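Local coordinates for muconate lactonizing enzyme (Corynebacterium glutamicum, PDB 3I4K), which belongs to the enolase superfamily, joining an N-terminal domain to a TIM-barrel-like domain that holds a magnesium ion, at residues V18-P23 with P333-D338; V124-L129 with S314-A319; E235-I240 with A266-V271. All blocks are in the same frame, centred on the assembly; numbering follows the deposited sequence.

Interaction 1: residues V18-P23 with P333-D338; sequences VPLIRP and PQLLKD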
# COMPACT_ATOMS: atom_id res chain seq x y z
N VAL A 18 1.76 -25.38 -21.15
CA VAL A 18 0.48 -26.05 -21.03
C VAL A 18 -0.43 -25.63 -22.18
O VAL A 18 -0.59 -24.45 -22.46
CB VAL A 18 -0.20 -25.70 -19.69
CG1 VAL A 18 -0.31 -24.20 -19.54
CG2 VAL A 18 -1.57 -26.34 -19.61
N PRO A 19 -1.02 -26.61 -22.88
CA PRO A 19 -1.91 -26.33 -24.01
C PRO A 19 -3.25 -25.74 -23.59
O PRO A 19 -3.77 -26.06 -22.52
CB PRO A 19 -2.08 -27.70 -24.66
CG PRO A 19 -0.81 -28.40 -24.30
CD PRO A 19 -0.66 -28.03 -22.85
N LEU A 20 -3.79 -24.87 -24.43
CA LEU A 20 -5.08 -24.25 -24.15
C LEU A 20 -6.16 -25.11 -24.79
O LEU A 20 -5.87 -25.90 -25.69
CB LEU A 20 -5.12 -22.83 -24.72
CG LEU A 20 -4.54 -21.70 -23.87
CD1 LEU A 20 -3.23 -22.13 -23.22
CD2 LEU A 20 -4.33 -20.48 -24.76
N ILE A 21 -7.39 -24.96 -24.33
CA ILE A 21 -8.47 -25.75 -24.89
C ILE A 21 -8.72 -25.33 -26.34
O ILE A 21 -8.89 -26.17 -27.21
CB ILE A 21 -9.76 -25.59 -24.08
CG1 ILE A 21 -9.48 -25.91 -22.61
CG2 ILE A 21 -10.84 -26.53 -24.62
CD1 ILE A 21 -10.69 -25.81 -21.70
N ARG A 22 -8.72 -24.02 -26.57
CA ARG A 22 -8.93 -23.46 -27.91
C ARG A 22 -7.81 -22.47 -28.22
O ARG A 22 -7.11 -22.02 -27.32
CB ARG A 22 -10.27 -22.71 -27.97
CG ARG A 22 -11.49 -23.55 -27.64
CD ARG A 22 -12.76 -22.70 -27.73
NE ARG A 22 -13.97 -23.46 -27.39
CZ ARG A 22 -14.50 -24.42 -28.14
NH1 ARG A 22 -13.93 -24.76 -29.30
NH2 ARG A 22 -15.60 -25.04 -27.75
N PRO A 23 -7.62 -22.14 -29.51
CA PRO A 23 -6.57 -21.19 -29.89
C PRO A 23 -6.97 -19.81 -29.36
O PRO A 23 -8.10 -19.37 -29.58
CB PRO A 23 -6.60 -21.24 -31.41
CG PRO A 23 -7.07 -22.63 -31.70
CD PRO A 23 -8.19 -22.79 -30.70
N PRO A 333 -7.11 -20.34 -15.28
CA PRO A 333 -7.26 -21.78 -15.09
C PRO A 333 -8.25 -22.45 -16.04
O PRO A 333 -8.02 -23.57 -16.49
CB PRO A 333 -7.69 -21.88 -13.63
CG PRO A 333 -6.94 -20.74 -13.00
CD PRO A 333 -7.18 -19.63 -13.99
N GLN A 334 -9.35 -21.75 -16.34
CA GLN A 334 -10.37 -22.29 -17.24
C GLN A 334 -9.92 -22.38 -18.69
O GLN A 334 -10.38 -23.25 -19.43
CB GLN A 334 -11.64 -21.44 -17.16
CG GLN A 334 -12.34 -21.50 -15.82
CD GLN A 334 -13.74 -20.91 -15.89
OE1 GLN A 334 -13.92 -19.73 -16.21
NE2 GLN A 334 -14.74 -21.73 -15.58
N LEU A 335 -9.03 -21.48 -19.10
CA LEU A 335 -8.53 -21.46 -20.47
C LEU A 335 -7.57 -22.62 -20.73
O LEU A 335 -7.38 -23.04 -21.87
CB LEU A 335 -7.83 -20.13 -20.75
CG LEU A 335 -7.50 -19.81 -22.20
CD1 LEU A 335 -8.79 -19.71 -22.99
CD2 LEU A 335 -6.73 -18.50 -22.28
N LEU A 336 -6.96 -23.12 -19.66
CA LEU A 336 -6.03 -24.23 -19.78
C LEU A 336 -6.81 -25.53 -20.01
O LEU A 336 -7.87 -25.74 -19.42
CB LEU A 336 -5.21 -24.37 -18.49
CG LEU A 336 -4.44 -23.14 -18.02
CD1 LEU A 336 -3.83 -23.43 -16.66
CD2 LEU A 336 -3.36 -22.79 -19.02
N LYS A 337 -6.28 -26.39 -20.87
CA LYS A 337 -6.95 -27.65 -21.16
C LYS A 337 -6.63 -28.65 -20.04
O LYS A 337 -7.29 -29.68 -19.90
CB LYS A 337 -6.48 -28.18 -22.52
CG LYS A 337 -7.23 -29.41 -23.01
CD LYS A 337 -6.85 -29.76 -24.44
CE LYS A 337 -5.34 -29.95 -24.59
NZ LYS A 337 -4.80 -31.02 -23.69
N ASP A 338 -5.62 -28.33 -19.25
CA ASP A 338 -5.21 -29.17 -18.14
C ASP A 338 -4.55 -28.31 -17.06
O ASP A 338 -4.26 -27.14 -17.30
CB ASP A 338 -4.23 -30.25 -18.63
CG ASP A 338 -3.86 -31.25 -17.56
OD1 ASP A 338 -4.74 -31.62 -16.76
OD2 ASP A 338 -2.69 -31.68 -17.53

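Interaction 2: residues V124-L129 with S314-A319; sequences VPVRDL and SLQFAA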
# COMPACT_ATOMS: atom_id res chain seq x y z
N VAL A 124 -1.09 -19.98 7.36
CA VAL A 124 -2.18 -19.06 7.07
C VAL A 124 -2.28 -18.83 5.57
O VAL A 124 -1.36 -19.15 4.82
CB VAL A 124 -1.94 -17.68 7.74
CG1 VAL A 124 -1.89 -17.83 9.24
CG2 VAL A 124 -0.65 -17.08 7.21
N PRO A 125 -3.41 -18.28 5.10
CA PRO A 125 -3.58 -18.01 3.66
C PRO A 125 -2.61 -16.88 3.31
O PRO A 125 -2.14 -16.17 4.20
CB PRO A 125 -5.03 -17.53 3.57
CG PRO A 125 -5.69 -18.11 4.79
CD PRO A 125 -4.64 -17.96 5.84
N VAL A 126 -2.32 -16.70 2.03
CA VAL A 126 -1.42 -15.62 1.63
C VAL A 126 -2.06 -14.25 1.93
O VAL A 126 -1.35 -13.28 2.22
CB VAL A 126 -1.06 -15.71 0.14
CG1 VAL A 126 -0.70 -14.33 -0.40
CG2 VAL A 126 0.11 -16.67 -0.06
N ARG A 127 -3.38 -14.18 1.86
CA ARG A 127 -4.10 -12.92 2.10
C ARG A 127 -3.96 -12.39 3.53
O ARG A 127 -4.14 -11.20 3.78
CB ARG A 127 -5.59 -13.09 1.80
CG ARG A 127 -6.25 -14.16 2.65
CD ARG A 127 -7.72 -14.26 2.37
NE ARG A 127 -8.34 -15.26 3.22
CZ ARG A 127 -8.21 -16.57 3.04
NH1 ARG A 127 -7.47 -17.03 2.03
NH2 ARG A 127 -8.79 -17.42 3.87
N ASP A 128 -3.66 -13.28 4.48
CA ASP A 128 -3.50 -12.84 5.86
C ASP A 128 -2.18 -12.10 6.04
O ASP A 128 -1.88 -11.60 7.11
CB ASP A 128 -3.59 -14.02 6.82
CG ASP A 128 -5.01 -14.54 6.99
OD1 ASP A 128 -5.96 -13.90 6.50
OD2 ASP A 128 -5.16 -15.60 7.63
N LEU A 129 -1.37 -12.06 4.98
CA LEU A 129 -0.11 -11.33 5.05
C LEU A 129 -0.34 -10.02 4.31
O LEU A 129 0.52 -9.14 4.28
CB LEU A 129 1.02 -12.11 4.36
CG LEU A 129 1.43 -13.46 4.94
CD1 LEU A 129 2.67 -13.96 4.21
CD2 LEU A 129 1.72 -13.32 6.42
N SER A 314 -3.34 -13.94 -7.34
CA SER A 314 -4.15 -12.75 -7.63
C SER A 314 -5.50 -12.76 -6.92
O SER A 314 -6.06 -11.69 -6.64
CB SER A 314 -4.34 -12.59 -9.14
OG SER A 314 -3.14 -12.15 -9.76
N LEU A 315 -6.04 -13.94 -6.63
CA LEU A 315 -7.32 -14.02 -5.93
C LEU A 315 -7.12 -13.68 -4.45
O LEU A 315 -8.01 -13.12 -3.80
CB LEU A 315 -7.94 -15.41 -6.10
CG LEU A 315 -8.57 -15.72 -7.46
CD1 LEU A 315 -8.85 -17.20 -7.57
CD2 LEU A 315 -9.85 -14.92 -7.65
N GLN A 316 -5.95 -14.03 -3.92
CA GLN A 316 -5.65 -13.73 -2.52
C GLN A 316 -5.53 -12.21 -2.42
O GLN A 316 -5.92 -11.61 -1.41
CB GLN A 316 -4.33 -14.38 -2.11
CG GLN A 316 -4.36 -15.91 -2.10
CD GLN A 316 -5.10 -16.49 -0.89
OE1 GLN A 316 -5.55 -17.64 -0.93
NE2 GLN A 316 -5.20 -15.71 0.17
N PHE A 317 -5.00 -11.59 -3.47
CA PHE A 317 -4.84 -10.15 -3.49
C PHE A 317 -6.23 -9.52 -3.52
O PHE A 317 -6.53 -8.64 -2.73
CB PHE A 317 -4.02 -9.68 -4.70
CG PHE A 317 -3.82 -8.19 -4.75
CD1 PHE A 317 -4.66 -7.38 -5.53
CD2 PHE A 317 -2.86 -7.58 -3.96
CE1 PHE A 317 -4.54 -5.98 -5.51
CE2 PHE A 317 -2.72 -6.18 -3.92
CZ PHE A 317 -3.57 -5.38 -4.71
N ALA A 318 -7.07 -9.98 -4.44
CA ALA A 318 -8.42 -9.45 -4.54
C ALA A 318 -9.20 -9.67 -3.25
O ALA A 318 -10.05 -8.85 -2.88
CB ALA A 318 -9.14 -10.10 -5.70
N ALA A 319 -8.93 -10.77 -2.56
CA ALA A 319 -9.63 -11.08 -1.32
C ALA A 319 -9.33 -10.08 -0.22
O ALA A 319 -10.17 -9.83 0.64
CB ALA A 319 -9.27 -12.49 -0.85

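Interaction 3: residues E235-I240 with A266-V271; sequences ETLREI and AQAADV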
# COMPACT_ATOMS: atom_id res chain seq x y z
N GLU A 235 -2.44 10.92 -23.15
CA GLU A 235 -3.33 11.98 -23.64
C GLU A 235 -4.38 11.43 -24.59
O GLU A 235 -5.52 11.91 -24.62
CB GLU A 235 -2.50 13.09 -24.32
CG GLU A 235 -1.84 14.05 -23.33
CD GLU A 235 -0.93 15.08 -24.01
OE1 GLU A 235 -1.29 15.59 -25.09
OE2 GLU A 235 0.15 15.38 -23.47
N THR A 236 -4.02 10.41 -25.35
CA THR A 236 -4.97 9.81 -26.27
C THR A 236 -6.06 9.01 -25.55
O THR A 236 -7.22 9.02 -25.97
CB THR A 236 -4.22 8.92 -27.29
OG1 THR A 236 -3.59 9.77 -28.25
CG2 THR A 236 -5.17 7.97 -27.98
N LEU A 237 -5.71 8.33 -24.46
CA LEU A 237 -6.71 7.58 -23.71
C LEU A 237 -7.75 8.56 -23.17
O LEU A 237 -8.96 8.27 -23.17
CB LEU A 237 -6.08 6.83 -22.54
CG LEU A 237 -4.94 5.84 -22.86
CD1 LEU A 237 -4.48 5.18 -21.58
CD2 LEU A 237 -5.40 4.79 -23.87
N ARG A 238 -7.28 9.71 -22.71
CA ARG A 238 -8.16 10.76 -22.19
C ARG A 238 -9.04 11.30 -23.31
O ARG A 238 -10.24 11.53 -23.13
CB ARG A 238 -7.32 11.90 -21.60
CG ARG A 238 -8.11 13.17 -21.27
CD ARG A 238 -9.24 12.88 -20.31
NE ARG A 238 -9.97 14.09 -19.92
CZ ARG A 238 -11.17 14.08 -19.33
NH1 ARG A 238 -11.77 12.92 -19.07
NH2 ARG A 238 -11.76 15.23 -19.01
N GLU A 239 -8.43 11.52 -24.47
CA GLU A 239 -9.14 12.04 -25.62
C GLU A 239 -10.21 11.07 -26.13
O GLU A 239 -11.30 11.51 -26.52
CB GLU A 239 -8.16 12.38 -26.76
CG GLU A 239 -8.78 13.09 -27.97
CD GLU A 239 -9.47 14.41 -27.62
OE1 GLU A 239 -10.20 14.96 -28.48
OE2 GLU A 239 -9.29 14.92 -26.49
N ILE A 240 -9.95 9.76 -26.12
CA ILE A 240 -11.00 8.89 -26.63
C ILE A 240 -12.23 8.96 -25.74
O ILE A 240 -13.35 8.88 -26.22
CB ILE A 240 -10.59 7.38 -26.81
CG1 ILE A 240 -10.88 6.60 -25.55
CG2 ILE A 240 -9.14 7.23 -27.24
CD1 ILE A 240 -11.15 5.16 -25.85
N ALA A 266 -3.02 12.48 -15.55
CA ALA A 266 -3.47 12.76 -16.91
C ALA A 266 -4.97 12.50 -17.11
O ALA A 266 -5.50 12.75 -18.19
CB ALA A 266 -2.68 11.95 -17.90
N GLN A 267 -5.63 12.00 -16.06
CA GLN A 267 -7.05 11.66 -16.09
C GLN A 267 -7.26 10.80 -17.31
O GLN A 267 -8.22 10.97 -18.05
CB GLN A 267 -7.92 12.92 -16.19
CG GLN A 267 -7.65 13.94 -15.09
CD GLN A 267 -8.66 15.06 -15.06
OE1 GLN A 267 -9.05 15.58 -16.11
NE2 GLN A 267 -9.09 15.46 -13.87
N ALA A 268 -6.34 9.86 -17.49
CA ALA A 268 -6.32 8.98 -18.65
C ALA A 268 -7.21 7.75 -18.63
O ALA A 268 -7.42 7.12 -19.69
CB ALA A 268 -4.86 8.57 -18.94
N ALA A 269 -7.75 7.39 -17.46
CA ALA A 269 -8.59 6.21 -17.37
C ALA A 269 -9.42 6.08 -16.10
O ALA A 269 -8.95 6.42 -15.00
CB ALA A 269 -7.72 4.96 -17.52
N ASP A 270 -10.64 5.58 -16.25
CA ASP A 270 -11.55 5.36 -15.14
C ASP A 270 -11.16 4.10 -14.40
O ASP A 270 -11.41 3.96 -13.21
CB ASP A 270 -12.99 5.19 -15.64
CG ASP A 270 -13.56 6.47 -16.21
OD1 ASP A 270 -14.71 6.44 -16.69
OD2 ASP A 270 -12.86 7.50 -16.19
N VAL A 271 -10.53 3.17 -15.11
CA VAL A 271 -10.16 1.91 -14.49
C VAL A 271 -8.72 1.48 -14.78
O VAL A 271 -8.18 1.78 -15.84
CB VAL A 271 -11.10 0.78 -14.98
CG1 VAL A 271 -10.95 -0.47 -14.11
CG2 VAL A 271 -12.54 1.29 -14.99
O HOH W 1 -9.83 7.99 -20.53
O HOH W 2 -10.64 10.10 -19.15

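Interaction 1: residues V18-P23 with P333-D338
The backbone amide of Lys337 donates to the carbonyl of Pro19, with N and O 3.0 Å apart and an N-H...O angle of 167°. A second bond runs back the other way, from Ile21 N to Leu335 O at 3.1 Å. The two bracket Leu20 and Leu336 as a single beta bridge, formed where the chain leaves helix 332-335 and can offer amide and carbonyl to the edge strand 8-25. Pro19 fits such a site because it needs only its carbonyl there.

On the buried side, Val18 CG1 meets Leu336 CD2 at 3.4 Å, tighter than usual, the two side chains crossing at about a right angle. Leu20 rests its CG against Leu335 CG at 3.9 Å. On the outer side lie Ile21 and Lys337. Ile21, extended at chi2 (-179°), carries CD1 to 3.4 Å from Gln334 O, while Lys337 bends at chi3 and chi4 and brings CE back beside the Pro19 ring, at 4.0 Å from its CB. Beyond the contact, Asp338 hydrogen-bonds Tyr372 and Gln334 bonds Arg159.

This contact between the N-terminal region and the barrel domain is thus made by backbone complementarity and aliphatic packing, with no ion pair between the two segments.

Interaction 2: residues V124-L129 with S314-A319
Gln316 reaches from helix 308-320 across Val126 and Arg127, covering the start of the short 3-10 turn 127-129. With CG anti to its carbonyl carbon (chi1 -66°), it sets CG 4.0 Å from Val126 CB, and a bend at chi2 (-76°) carries the amide toward the Arg127 backbone. The end of that amide, the atom modelled as NE2, lies 2.9 Å from Arg127 N.

Arg127 places CG between its backbone N and carbonyl carbon and then runs extended to NE, slanting across the side chain of Gln316 to bring CD 4.0 Å from Ala319 CB, a small residue that lets the arginine lie close. The guanidinium presents its edge to Gln316, their planes 25° apart, and Pro125 CG sits over one of its faces, offset toward the rim. The beta-branched Val126 offers both CB and CG1 to the aliphatic part of Gln316, CG1 lying 4.0 Å from Gln316 CB, while its side chain also touches Ala119 and Leu282.

Leu129, farther along the turn, packs on Asp128 of the second subunit, so the loop borders the dimer contact too. The loop that follows helix 104-121 and leads to strand 137-144 thus lies against helix 308-320 of the barrel domain, consistent with the two-domain enolase-superfamily fold.

Interaction 3: residues E235-I240 with A266-V271
This is a helix-to-loop contact in the outer layer of the TIM-barrel-like domain, part buried and part solvent-facing, where helix 234-244 meets the loop leading from helix 257-266 into strand 271-274. The loop opens with a Schellman motif: Gln267 takes a positive phi (51°) and ends the helix, and the chain then passes the neighbouring helix, bringing Ala268 opposite Arg238 with their CA atoms 4.4 Å apart. No direct hydrogen bond joins the two segments.

On the inner side the side chains are apolar, while the carbonyls of Leu237 and Ala268 share a water. Leu237 sets its CB 4.2 Å from Ala268 CB and 3.2 Å from Ala268 O, while its side chain also touches Val248 of strand 247-250. A leucine suits this point because it fills the layer between helix and strand, and alanine suits the other side because a small methyl lets the loop backbone lie close to the helix. The shared water donates to Leu237 O at 2.8 Å and, more weakly, to Ala268 O.

Toward solvent, Arg238 starts with CG anti to its N (169°) and turns at chi2 (57°), which swings the chain alongside Gln267 so that both point the same way. Its CD lies 3.1 Å from Gln267 O, a carbon probably polarised by the nearby charge. Gln267 OE1 hovers over one guanidinium face, offset toward the rim, with the amide plane steeply inclined to it. At the guanidinium edge, and in its plane, a second water accepts from Arg238 NH1 at 3.0 Å and donates to Gln267 O at 2.8 Å.

How the interactions relate
Interactions 1 and 2 each join the N-terminal family region to the barrel domain, at sites about 25 Å apart between centres, whereas interaction 3 stays within the barrel and lies across the chain's centre from interaction 1. Interaction 2 is the most buried, and its fit comes from side chains packed on a helix. Interaction 1 has a buried side and an exposed one, and main-chain hydrogen bonds carry it. Interaction 3 likewise reaches the surface, yet water replaces direct bonds there. Interactions 1 and 2 share the neighbourhood of helix 308-320: the second lies on it, while Leu336 of the first touches Pro308 at its start.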